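Side-chain contacts in DNA repair and telomere maintenance protein nbs1 (Schizosaccharomyces pombe, PDB 3HUF), which serves in the MRN complex during DNA double-strand break repair, its N-terminal FHA and BRCT domains recognising phosphorylated partners such as Ctp1: residues C66-K71 / K96-Q101; L142-A147 / F169-V174; T165-L170 / S240-E245; N207-K210 / Q214-S217. All coordinates share one frame; numbering follows the deposited sequence.

Overall arrangement
The four contacts show how chemistry follows place in a multidomain protein. Contact 1 lies apart in the FHA domain, fully buried and wholly apolar, its centre about 28 Å from that of contact 2. Contacts 2 and 3 both draw on helix 163-170 of the first BRCT region: at the helix end, partly buried, a salt bridge and waters do the work, whereas on its flank a tyrosine and a leucine meet a leucine and a histidine of helix 238-246 of the second. Contact 4, nearer the surface, folds the loop after helix 198-209 back on it and mixes apolar packing with water bridges; Phe169, which contacts 2 and 3 share, packs against its Phe215.

Contact 1: residues C66-K71 / K96-Q101; sequences CEFEVK and KDLKIQ
Phe68 reaches from strand 68-72 into the core between two sheets and meets Leu98 and Ile100 of strand 97-102, a worked example of how a sandwich core is filled. Its CB already lies 3.8 Å from Leu98 CD1, and CG comes nearer still, 3.6 Å from the same methyl. Because CG stands anti to the backbone N (chi1 -164°), the ring is placed where this methyl can ride over one face: Leu98 CD1 lies 3.9 Å from the centroid of the Phe68 ring, 25° off the ring normal, a CH-pi contact displaced toward the rim. CD2 of the ring also touches that methyl, at 3.7 Å from Leu98 CD1. Farther out, CE2 meets a second branch end, Ile100 CD1, at 4.2 Å and obliquely. Val70 CG2, from the same strand as the phenylalanine, sits at the ring edge in its plane. An alanine at Phe68 would lose the whole ring and is likely to leave the Leu98 and Ile100 methyls facing a gap in the core. No polar bond crosses here. The two strands belong to the facing sheets of the FHA beta sandwich; Trp2 meets the Phe68 ring edge-to-face, Phe50 and Ile52 of strand 48-52 pack beside it, and Val81 of strand 79-81 touches Leu98.

Contact 2: residues L142-A147 / F169-V174; sequences LRDSDA and FLKKTV
Lys171 stretches its side chain from the end of helix 163-170 to Asp144, in the loop between strands 140-141 and 150-152. The lysine starts with CG between the backbone N and the carbonyl carbon (chi1 42°), then runs extended, which carries NZ across to the loop. The aspartate has CG anti to its N (chi1 -172°), and the two chains approach from opposite directions. Lys171 NZ donates to Asp144 OD1 at 3.0 Å, a salt bridge that arrives on the syn side, 22° out of the carboxylate plane. In this BRCT region the helix closes with a Schellman motif, Lys172 at its positive-phi C-prime position, so Lys171 departs just as the chain turns toward strand 174-176. A water accepts from Lys171 NZ at 2.9 Å and from Ser145 N at 2.7 Å; another donates to Asp144 OD2 and to Asp146 OD1, and accepts a weak hydrogen bond from the Lys171 ammonium. With an asparagine in place of Asp144, the ammonium would probably lose its direct charged mate. Ser145 OG accepts from Ala147 N at 2.9 Å, forming an ST turn, and is also hydrogen-bonded to Tyr60 O.

Contact 3: residues T165-L170 / S240-E245; sequences TMYAFL and SHHLLE
Tyr167 lays its ring alongside Leu243, the two side chains sliding past each other in opposite directions. Tyr167 CD1 approaches Leu243 CB at 3.5 Å, obliquely to the ring, while Tyr167 CE1 lies 3.6 Å from the backbone N of Leu243. Leu243 CD2 lies 3.9 Å from Tyr167 CB, while Leu243 CD1 presses on Leu170 CD1 at 3.2 Å, tighter than usual van der Waals contact, the two chains crossing at about a right angle. At the far end of the tyrosine, Tyr167 OH comes to the edge of the imidazole, 3.1 Å from His242 CD2 and near its plane. With CG anti to the backbone N (chi1 -170°), the phenol extends from its own helix toward the next one. Helices 163-170 and 238-246 belong to the first and second BRCT regions, and their short segments cross at 55° with axes 10.2 Å apart, so this packing joins the tandem repeats. Behind the first shell, His242 ND1 donates to Glu245 OE2 at 3.2 Å, almost straight at 170° and within the imidazole plane, a bond likely to limit rotation of the ring. Trp298 of helix 294-302 packs against Met166 and Leu170, and Asp144 touches Tyr167.

Contact 4: residues N207-K210 / Q214-S217; sequences NIIK and QFPS
The Phe215 ring carries Ile209 on one face: Ile209 CG2 stands 3.9 Å from the centroid of the Phe215 ring and 18° off its normal, a CH-pi contact shifted toward the rim at CG. Ile208 CG2 comes in obliquely, 4.2 Å from Phe215 CE1. Outside the pair, the Phe169 ring of helix 163-170 meets the Phe215 ring with planes at about 55°, and Thr165 of that helix also touches it. This is a chain reversal: helix 198-209 ends, and a short turn sends the loop back so that Phe215 packs on the last turn of the helix, between strand 174-176 of the first BRCT sheet and strand 230-234 of the second along the chain. Ile209 holds CG1 between its backbone N and carbonyl carbon (chi1 69°), which leaves CG2 for the ring and sends CD1 to the next part of the loop, 3.5 Å from Ser217 O. The backbones are joined through water as well. One water lies 2.7 Å from Ile209 O and 2.9 Å from Phe215 O; a second sits 2.7 Å from Ile209 O and 2.8 Å from Pro216 O. Trp298 NE1, from helix 294-302, is hydrogen-bonded to Gln214 O just ahead of the ring.

Contact 1: residues C66-K71 / K96-Q101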
loop_
_atom_site.group_PDB
_atom_site.type_symbol
_atom_site.label_atom_id
_atom_site.label_comp_id
_atom_site.label_asym_id
_atom_site.label_seq_id
_atom_site.Cartn_x
_atom_site.Cartn_y
_atom_site.Cartn_z
ATOM N N CYS A 66 7.348 1.228 -10.053
ATOM C CA CYS A 66 7.282 1.946 -11.325
ATOM C C CYS A 66 8.618 1.770 -12.026
ATOM O O CYS A 66 9.672 1.763 -11.368
ATOM C CB CYS A 66 7.044 3.422 -11.087
ATOM S SG CYS A 66 5.387 3.805 -10.498
ATOM N N GLU A 67 8.571 1.602 -13.345
ATOM C CA GLU A 67 9.802 1.432 -14.127
ATOM C C GLU A 67 10.683 2.673 -13.981
ATOM O O GLU A 67 10.220 3.818 -14.133
ATOM C CB GLU A 67 9.485 1.202 -15.611
ATOM C CG GLU A 67 10.714 0.942 -16.466
ATOM C CD GLU A 67 10.336 0.468 -17.831
ATOM O OE1 GLU A 67 10.846 1.041 -18.833
ATOM O OE2 GLU A 67 9.504 -0.467 -17.900
ATOM N N PHE A 68 11.948 2.429 -13.674
ATOM C CA PHE A 68 12.914 3.491 -13.420
ATOM C C PHE A 68 13.953 3.404 -14.540
ATOM O O PHE A 68 14.627 2.388 -14.693
ATOM C CB PHE A 68 13.542 3.240 -12.041
ATOM C CG PHE A 68 14.282 4.429 -11.446
ATOM C CD1 PHE A 68 13.846 4.990 -10.240
ATOM C CD2 PHE A 68 15.429 4.956 -12.057
ATOM C CE1 PHE A 68 14.529 6.059 -9.665
ATOM C CE2 PHE A 68 16.129 6.012 -11.476
ATOM C CZ PHE A 68 15.673 6.568 -10.281
ATOM N N GLU A 69 14.086 4.476 -15.324
ATOM C CA GLU A 69 15.031 4.505 -16.435
ATOM C C GLU A 69 16.124 5.527 -16.187
ATOM O O GLU A 69 15.878 6.580 -15.598
ATOM C CB GLU A 69 14.301 4.817 -17.747
ATOM C CG GLU A 69 13.057 3.997 -17.900
ATOM C CD GLU A 69 12.153 4.444 -19.020
ATOM O OE1 GLU A 69 12.291 5.582 -19.504
ATOM O OE2 GLU A 69 11.287 3.648 -19.410
ATOM N N VAL A 70 17.332 5.200 -16.627
ATOM C CA VAL A 70 18.501 6.071 -16.462
ATOM C C VAL A 70 19.169 6.214 -17.825
ATOM O O VAL A 70 19.502 5.220 -18.438
ATOM C CB VAL A 70 19.517 5.469 -15.448
ATOM C CG1 VAL A 70 20.847 6.236 -15.470
ATOM C CG2 VAL A 70 18.924 5.443 -14.022
ATOM N N LYS A 71 19.342 7.452 -18.289
ATOM C CA LYS A 71 20.186 7.746 -19.428
ATOM C C LYS A 71 21.426 8.533 -19.023
ATOM O O LYS A 71 21.351 9.467 -18.230
ATOM C CB LYS A 71 19.427 8.553 -20.475
ATOM C CG LYS A 71 18.376 7.768 -21.229
ATOM C CD LYS A 71 18.493 8.090 -22.715
ATOM C CE LYS A 71 19.942 7.901 -23.198
ATOM N NZ LYS A 71 20.177 8.309 -24.628
ATOM N N LYS A 96 13.804 -3.202 -6.986
ATOM C CA LYS A 96 13.386 -2.246 -5.965
ATOM C C LYS A 96 14.549 -1.513 -5.279
ATOM O O LYS A 96 14.321 -0.652 -4.446
ATOM C CB LYS A 96 12.480 -2.935 -4.945
ATOM C CG LYS A 96 11.207 -3.482 -5.581
ATOM C CD LYS A 96 10.486 -4.427 -4.655
ATOM C CE LYS A 96 9.078 -4.689 -5.193
ATOM N NZ LYS A 96 8.232 -5.326 -4.155
ATOM N N ASP A 97 15.776 -1.861 -5.649
ATOM C CA ASP A 97 16.976 -1.251 -5.095
ATOM C C ASP A 97 17.967 -0.954 -6.206
ATOM O O ASP A 97 18.460 -1.869 -6.874
ATOM C CB ASP A 97 17.637 -2.188 -4.089
ATOM C CG ASP A 97 16.865 -2.280 -2.799
ATOM O OD1 ASP A 97 17.105 -1.440 -1.908
ATOM O OD2 ASP A 97 16.027 -3.202 -2.668
ATOM N N LEU A 98 18.260 0.325 -6.399
ATOM C CA LEU A 98 19.217 0.756 -7.425
ATOM C C LEU A 98 20.345 1.580 -6.803
ATOM O O LEU A 98 20.103 2.526 -6.041
ATOM C CB LEU A 98 18.506 1.557 -8.530
ATOM C CG LEU A 98 17.223 1.008 -9.184
ATOM C CD1 LEU A 98 16.653 2.004 -10.147
ATOM C CD2 LEU A 98 17.458 -0.341 -9.903
ATOM N N LYS A 99 21.580 1.205 -7.123
ATOM C CA LYS A 99 22.753 1.907 -6.648
ATOM C C LYS A 99 23.322 2.599 -7.881
ATOM O O LYS A 99 23.767 1.943 -8.815
ATOM C CB LYS A 99 23.724 0.882 -6.045
ATOM C CG LYS A 99 25.045 1.398 -5.565
ATOM C CD LYS A 99 25.919 0.247 -5.037
ATOM C CE LYS A 99 27.319 0.253 -5.663
ATOM N NZ LYS A 99 28.368 0.860 -4.755
ATOM N N ILE A 100 23.235 3.927 -7.915
ATOM C CA ILE A 100 23.535 4.675 -9.132
ATOM C C ILE A 100 24.801 5.495 -8.881
ATOM O O ILE A 100 24.833 6.367 -7.982
ATOM C CB ILE A 100 22.373 5.605 -9.538
ATOM C CG1 ILE A 100 21.086 4.800 -9.789
ATOM C CG2 ILE A 100 22.757 6.464 -10.741
ATOM C CD1 ILE A 100 19.810 5.573 -9.573
ATOM N N GLN A 101 25.837 5.185 -9.663
ATOM C CA GLN A 101 27.113 5.874 -9.602
ATOM C C GLN A 101 27.251 6.844 -10.772
ATOM O O GLN A 101 27.198 6.453 -11.933
ATOM C CB GLN A 101 28.283 4.874 -9.616
ATOM C CG GLN A 101 29.627 5.485 -9.252
ATOM C CD GLN A 101 30.809 4.551 -9.538
ATOM O OE1 GLN A 101 30.658 3.330 -9.617
ATOM N NE2 GLN A 101 31.991 5.131 -9.682
#

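Contact 2: residues L142-A147 / F169-V174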
loop_
_atom_site.group_PDB
_atom_site.type_symbol
_atom_site.label_atom_id
_atom_site.label_comp_id
_atom_site.label_asym_id
_atom_site.label_seq_id
_atom_site.Cartn_x
_atom_site.Cartn_y
_atom_site.Cartn_z
ATOM N N LEU A 142 -9.529 -1.887 -7.043
ATOM C CA LEU A 142 -10.778 -2.145 -6.357
ATOM C C LEU A 142 -10.741 -3.535 -5.716
ATOM O O LEU A 142 -11.138 -3.712 -4.577
ATOM C CB LEU A 142 -11.931 -2.089 -7.375
ATOM C CG LEU A 142 -13.198 -1.289 -7.046
ATOM C CD1 LEU A 142 -14.176 -2.035 -6.127
ATOM C CD2 LEU A 142 -12.858 0.100 -6.473
ATOM N N ARG A 143 -10.224 -4.502 -6.464
ATOM C CA ARG A 143 -10.220 -5.913 -6.052
ATOM C C ARG A 143 -9.156 -6.162 -5.002
ATOM O O ARG A 143 -8.244 -5.353 -4.813
ATOM C CB ARG A 143 -9.974 -6.834 -7.253
ATOM C CG ARG A 143 -10.969 -6.664 -8.376
ATOM C CD ARG A 143 -12.317 -7.149 -7.966
ATOM N NE ARG A 143 -13.394 -6.281 -8.451
ATOM C CZ ARG A 143 -14.342 -5.757 -7.677
ATOM N NH1 ARG A 143 -14.362 -6.011 -6.370
ATOM N NH2 ARG A 143 -15.278 -4.987 -8.212
ATOM N N ASP A 144 -9.268 -7.291 -4.327
ATOM C CA ASP A 144 -8.312 -7.619 -3.292
ATOM C C ASP A 144 -6.916 -7.847 -3.862
ATOM O O ASP A 144 -6.772 -8.420 -4.922
ATOM C CB ASP A 144 -8.744 -8.890 -2.555
ATOM C CG ASP A 144 -7.883 -9.152 -1.366
ATOM O OD1 ASP A 144 -7.936 -8.338 -0.413
ATOM O OD2 ASP A 144 -7.107 -10.113 -1.408
ATOM N N SER A 145 -5.895 -7.412 -3.133
ATOM C CA SER A 145 -4.504 -7.624 -3.541
ATOM C C SER A 145 -3.651 -7.886 -2.301
ATOM O O SER A 145 -3.886 -7.302 -1.250
ATOM C CB SER A 145 -3.982 -6.389 -4.295
ATOM O OG SER A 145 -2.558 -6.250 -4.214
ATOM N N ASP A 146 -2.640 -8.725 -2.437
ATOM C CA ASP A 146 -1.705 -8.959 -1.334
ATOM C C ASP A 146 -0.629 -7.872 -1.186
ATOM O O ASP A 146 0.111 -7.862 -0.193
ATOM C CB ASP A 146 -1.082 -10.351 -1.454
ATOM C CG ASP A 146 -2.120 -11.450 -1.294
ATOM O OD1 ASP A 146 -2.971 -11.333 -0.379
ATOM O OD2 ASP A 146 -2.105 -12.417 -2.086
ATOM N N ALA A 147 -0.580 -6.945 -2.147
ATOM C CA ALA A 147 0.359 -5.834 -2.119
ATOM C C ALA A 147 -0.236 -4.517 -1.586
ATOM O O ALA A 147 0.487 -3.524 -1.416
ATOM C CB ALA A 147 0.965 -5.620 -3.517
ATOM N N PHE A 169 -9.196 -4.041 7.840
ATOM C CA PHE A 169 -8.906 -3.907 9.264
ATOM C C PHE A 169 -8.224 -5.153 9.840
ATOM O O PHE A 169 -7.226 -5.065 10.564
ATOM C CB PHE A 169 -10.211 -3.653 10.022
ATOM C CG PHE A 169 -10.014 -3.295 11.450
ATOM C CD1 PHE A 169 -9.548 -2.035 11.800
ATOM C CD2 PHE A 169 -10.300 -4.211 12.458
ATOM C CE1 PHE A 169 -9.375 -1.690 13.124
ATOM C CE2 PHE A 169 -10.132 -3.869 13.779
ATOM C CZ PHE A 169 -9.665 -2.612 14.116
ATOM N N LEU A 170 -8.785 -6.315 9.510
ATOM C CA LEU A 170 -8.311 -7.581 10.048
ATOM C C LEU A 170 -6.943 -8.011 9.532
ATOM O O LEU A 170 -6.146 -8.546 10.303
ATOM C CB LEU A 170 -9.341 -8.682 9.812
ATOM C CG LEU A 170 -10.526 -8.624 10.775
ATOM C CD1 LEU A 170 -11.649 -9.477 10.251
ATOM C CD2 LEU A 170 -10.097 -9.096 12.146
ATOM N N LYS A 171 -6.661 -7.779 8.249
ATOM C CA LYS A 171 -5.332 -8.119 7.722
ATOM C C LYS A 171 -4.276 -7.023 7.978
ATOM O O LYS A 171 -3.196 -7.022 7.384
ATOM C CB LYS A 171 -5.370 -8.618 6.250
ATOM C CG LYS A 171 -6.279 -7.873 5.288
ATOM C CD LYS A 171 -6.022 -8.304 3.838
ATOM C CE LYS A 171 -6.483 -7.231 2.830
ATOM N NZ LYS A 171 -5.799 -7.387 1.488
ATOM N N LYS A 172 -4.613 -6.102 8.882
ATOM C CA LYS A 172 -3.706 -5.057 9.383
ATOM C C LYS A 172 -3.298 -4.005 8.357
ATOM O O LYS A 172 -2.235 -3.384 8.457
ATOM C CB LYS A 172 -2.508 -5.660 10.128
ATOM C CG LYS A 172 -2.922 -6.360 11.428
ATOM C CD LYS A 172 -1.922 -7.419 11.854
ATOM C CE LYS A 172 -2.271 -7.952 13.231
ATOM N NZ LYS A 172 -1.172 -8.803 13.783
ATOM N N THR A 173 -4.163 -3.810 7.367
ATOM C CA THR A 173 -3.998 -2.752 6.392
ATOM C C THR A 173 -4.317 -1.427 7.089
ATOM O O THR A 173 -5.099 -1.399 8.035
ATOM C CB THR A 173 -4.937 -2.990 5.217
ATOM O OG1 THR A 173 -4.698 -4.304 4.711
ATOM C CG2 THR A 173 -4.711 -1.992 4.100
ATOM N N VAL A 174 -3.671 -0.351 6.648
ATOM C CA VAL A 174 -3.936 0.992 7.150
ATOM C C VAL A 174 -5.202 1.537 6.473
ATOM O O VAL A 174 -5.291 1.609 5.258
ATOM C CB VAL A 174 -2.719 1.928 6.886
ATOM C CG1 VAL A 174 -2.984 3.341 7.416
ATOM C CG2 VAL A 174 -1.455 1.355 7.520
HETATM O O HOH W 1 -5.588 -10.659 0.890
HETATM O O HOH W 2 -6.353 -5.879 -0.903
#

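Contact 3: residues T165-L170 / S240-E245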
loop_
_atom_site.group_PDB
_atom_site.type_symbol
_atom_site.label_atom_id
_atom_site.label_comp_id
_atom_site.label_asym_id
_atom_site.label_seq_id
_atom_site.Cartn_x
_atom_site.Cartn_y
_atom_site.Cartn_z
ATOM N N THR A 165 -13.896 -3.138 4.134
ATOM C CA THR A 165 -13.316 -2.411 5.256
ATOM C C THR A 165 -12.969 -3.351 6.399
ATOM O O THR A 165 -11.873 -3.273 6.946
ATOM C CB THR A 165 -14.244 -1.302 5.754
ATOM O OG1 THR A 165 -14.603 -0.469 4.649
ATOM C CG2 THR A 165 -13.538 -0.468 6.805
ATOM N N MET A 166 -13.902 -4.242 6.737
ATOM C CA MET A 166 -13.706 -5.209 7.811
ATOM C C MET A 166 -12.474 -6.070 7.541
ATOM O O MET A 166 -11.660 -6.317 8.443
ATOM C CB MET A 166 -14.918 -6.125 7.916
ATOM C CG MET A 166 -16.242 -5.445 8.216
ATOM S SD MET A 166 -17.617 -6.590 7.918
ATOM C CE MET A 166 -19.038 -5.490 8.142
ATOM N N TYR A 167 -12.367 -6.522 6.290
ATOM C CA TYR A 167 -11.265 -7.336 5.831
ATOM C C TYR A 167 -9.933 -6.606 5.908
ATOM O O TYR A 167 -8.966 -7.161 6.428
ATOM C CB TYR A 167 -11.522 -7.844 4.414
ATOM C CG TYR A 167 -10.521 -8.887 3.971
ATOM C CD1 TYR A 167 -10.207 -9.982 4.789
ATOM C CD2 TYR A 167 -9.889 -8.790 2.731
ATOM C CE1 TYR A 167 -9.293 -10.944 4.389
ATOM C CE2 TYR A 167 -8.980 -9.754 2.319
ATOM C CZ TYR A 167 -8.686 -10.821 3.141
ATOM O OH TYR A 167 -7.761 -11.745 2.715
ATOM N N ALA A 168 -9.896 -5.356 5.424
ATOM C CA ALA A 168 -8.699 -4.534 5.513
ATOM C C ALA A 168 -8.249 -4.351 6.958
ATOM O O ALA A 168 -7.064 -4.485 7.269
ATOM C CB ALA A 168 -8.923 -3.196 4.869
ATOM N N PHE A 169 -9.196 -4.041 7.840
ATOM C CA PHE A 169 -8.906 -3.907 9.264
ATOM C C PHE A 169 -8.224 -5.153 9.840
ATOM O O PHE A 169 -7.226 -5.065 10.564
ATOM C CB PHE A 169 -10.211 -3.653 10.022
ATOM C CG PHE A 169 -10.014 -3.295 11.450
ATOM C CD1 PHE A 169 -9.548 -2.035 11.800
ATOM C CD2 PHE A 169 -10.300 -4.211 12.458
ATOM C CE1 PHE A 169 -9.375 -1.690 13.124
ATOM C CE2 PHE A 169 -10.132 -3.869 13.779
ATOM C CZ PHE A 169 -9.665 -2.612 14.116
ATOM N N LEU A 170 -8.785 -6.315 9.510
ATOM C CA LEU A 170 -8.311 -7.581 10.048
ATOM C C LEU A 170 -6.943 -8.011 9.532
ATOM O O LEU A 170 -6.146 -8.546 10.303
ATOM C CB LEU A 170 -9.341 -8.682 9.812
ATOM C CG LEU A 170 -10.526 -8.624 10.775
ATOM C CD1 LEU A 170 -11.649 -9.477 10.251
ATOM C CD2 LEU A 170 -10.097 -9.096 12.146
ATOM N N SER A 240 -12.687 -14.257 1.431
ATOM C CA SER A 240 -13.669 -14.475 2.505
ATOM C C SER A 240 -13.257 -15.625 3.409
ATOM O O SER A 240 -13.444 -15.550 4.616
ATOM C CB SER A 240 -15.108 -14.612 1.993
ATOM O OG SER A 240 -15.156 -15.166 0.697
ATOM N N HIS A 241 -12.664 -16.665 2.821
ATOM C CA HIS A 241 -12.040 -17.764 3.578
ATOM C C HIS A 241 -10.950 -17.221 4.515
ATOM O O HIS A 241 -10.892 -17.576 5.695
ATOM C CB HIS A 241 -11.437 -18.815 2.626
ATOM C CG HIS A 241 -10.681 -19.909 3.322
ATOM N ND1 HIS A 241 -11.239 -21.137 3.603
ATOM C CD2 HIS A 241 -9.406 -19.965 3.778
ATOM C CE1 HIS A 241 -10.350 -21.894 4.220
ATOM N NE2 HIS A 241 -9.228 -21.208 4.334
ATOM N N HIS A 242 -10.094 -16.356 3.992
ATOM C CA HIS A 242 -9.036 -15.799 4.819
ATOM C C HIS A 242 -9.589 -14.872 5.906
ATOM O O HIS A 242 -9.090 -14.863 7.026
ATOM C CB HIS A 242 -7.967 -15.103 3.982
ATOM C CG HIS A 242 -6.814 -14.590 4.790
ATOM N ND1 HIS A 242 -6.156 -15.367 5.720
ATOM C CD2 HIS A 242 -6.204 -13.380 4.812
ATOM C CE1 HIS A 242 -5.191 -14.657 6.279
ATOM N NE2 HIS A 242 -5.205 -13.446 5.754
ATOM N N LEU A 243 -10.617 -14.108 5.561
ATOM C CA LEU A 243 -11.336 -13.282 6.520
ATOM C C LEU A 243 -11.862 -14.140 7.689
ATOM O O LEU A 243 -11.616 -13.813 8.855
ATOM C CB LEU A 243 -12.456 -12.500 5.807
ATOM C CG LEU A 243 -13.533 -11.668 6.526
ATOM C CD1 LEU A 243 -13.063 -11.073 7.803
ATOM C CD2 LEU A 243 -14.009 -10.562 5.608
ATOM N N LEU A 244 -12.540 -15.242 7.371
ATOM C CA LEU A 244 -13.079 -16.148 8.394
ATOM C C LEU A 244 -11.998 -16.902 9.174
ATOM O O LEU A 244 -12.138 -17.113 10.379
ATOM C CB LEU A 244 -14.102 -17.116 7.793
ATOM C CG LEU A 244 -15.249 -16.451 7.034
ATOM C CD1 LEU A 244 -16.019 -17.493 6.251
ATOM C CD2 LEU A 244 -16.177 -15.665 7.978
ATOM N N GLU A 245 -10.934 -17.308 8.483
ATOM C CA GLU A 245 -9.724 -17.811 9.136
ATOM C C GLU A 245 -9.227 -16.848 10.208
ATOM O O GLU A 245 -8.989 -17.254 11.341
ATOM C CB GLU A 245 -8.604 -17.984 8.121
ATOM C CG GLU A 245 -8.252 -19.407 7.810
ATOM C CD GLU A 245 -6.988 -19.512 6.971
ATOM O OE1 GLU A 245 -6.508 -20.652 6.801
ATOM O OE2 GLU A 245 -6.478 -18.466 6.489
#

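Contact 4: residues N207-K210 / Q214-S217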
loop_
_atom_site.group_PDB
_atom_site.type_symbol
_atom_site.label_atom_id
_atom_site.label_comp_id
_atom_site.label_asym_id
_atom_site.label_seq_id
_atom_site.Cartn_x
_atom_site.Cartn_y
_atom_site.Cartn_z
ATOM N N ASN A 207 -7.333 8.024 13.951
ATOM C CA ASN A 207 -8.424 8.944 14.267
ATOM C C ASN A 207 -9.756 8.349 13.807
ATOM O O ASN A 207 -10.747 8.435 14.532
ATOM C CB ASN A 207 -8.159 10.340 13.670
ATOM C CG ASN A 207 -9.029 11.405 14.275
ATOM O OD1 ASN A 207 -8.922 11.730 15.478
ATOM N ND2 ASN A 207 -9.906 11.984 13.448
ATOM N N ILE A 208 -9.757 7.698 12.634
ATOM C CA ILE A 208 -10.966 7.050 12.096
ATOM C C ILE A 208 -11.638 6.092 13.089
ATOM O O ILE A 208 -12.857 6.204 13.354
ATOM C CB ILE A 208 -10.708 6.300 10.745
ATOM C CG1 ILE A 208 -10.519 7.290 9.597
ATOM C CG2 ILE A 208 -11.848 5.353 10.425
ATOM C CD1 ILE A 208 -9.994 6.630 8.292
ATOM N N ILE A 209 -10.847 5.189 13.667
ATOM C CA ILE A 209 -11.383 4.153 14.554
ATOM C C ILE A 209 -11.752 4.653 15.958
ATOM O O ILE A 209 -12.508 3.979 16.667
ATOM C CB ILE A 209 -10.448 2.909 14.641
ATOM C CG1 ILE A 209 -9.149 3.249 15.387
ATOM C CG2 ILE A 209 -10.145 2.339 13.230
ATOM C CD1 ILE A 209 -8.268 2.045 15.658
ATOM N N LYS A 210 -11.232 5.815 16.362
ATOM C CA LYS A 210 -11.614 6.457 17.647
ATOM C C LYS A 210 -13.110 6.753 17.685
ATOM O O LYS A 210 -13.673 7.187 16.683
ATOM C CB LYS A 210 -10.901 7.802 17.780
ATOM C CG LYS A 210 -10.066 7.995 19.004
ATOM C CD LYS A 210 -8.596 8.104 18.604
ATOM C CE LYS A 210 -7.802 8.845 19.674
ATOM N NZ LYS A 210 -6.739 9.710 19.098
ATOM N N GLN A 214 -18.156 1.025 14.654
ATOM C CA GLN A 214 -18.016 0.068 13.580
ATOM C C GLN A 214 -16.668 -0.648 13.710
ATOM O O GLN A 214 -16.395 -1.610 12.992
ATOM C CB GLN A 214 -18.140 0.772 12.219
ATOM C CG GLN A 214 -19.535 1.357 11.940
ATOM C CD GLN A 214 -20.607 0.278 11.810
ATOM O OE1 GLN A 214 -20.492 -0.627 10.980
ATOM N NE2 GLN A 214 -21.651 0.370 12.636
ATOM N N PHE A 215 -15.841 -0.169 14.639
ATOM C CA PHE A 215 -14.516 -0.740 14.886
ATOM C C PHE A 215 -14.326 -1.046 16.362
ATOM O O PHE A 215 -14.848 -0.323 17.212
ATOM C CB PHE A 215 -13.422 0.237 14.471
ATOM C CG PHE A 215 -13.329 0.457 12.995
ATOM C CD1 PHE A 215 -13.980 1.531 12.398
ATOM C CD2 PHE A 215 -12.574 -0.410 12.199
ATOM C CE1 PHE A 215 -13.892 1.734 11.040
ATOM C CE2 PHE A 215 -12.480 -0.231 10.845
ATOM C CZ PHE A 215 -13.125 0.838 10.249
ATOM N N PRO A 216 -13.570 -2.116 16.677
ATOM C CA PRO A 216 -13.084 -2.250 18.048
ATOM C C PRO A 216 -11.755 -1.501 18.181
ATOM O O PRO A 216 -11.382 -0.762 17.266
ATOM C CB PRO A 216 -12.900 -3.760 18.210
ATOM C CG PRO A 216 -12.577 -4.247 16.835
ATOM C CD PRO A 216 -13.146 -3.251 15.832
ATOM N N SER A 217 -11.060 -1.683 19.302
ATOM C CA SER A 217 -9.801 -0.967 19.560
ATOM C C SER A 217 -8.671 -1.278 18.565
ATOM O O SER A 217 -7.934 -0.377 18.137
ATOM C CB SER A 217 -9.331 -1.228 20.998
ATOM O OG SER A 217 -10.133 -0.520 21.939
HETATM O O HOH W 3 -13.718 2.128 18.264
HETATM O O HOH W 4 -11.391 1.923 18.068
#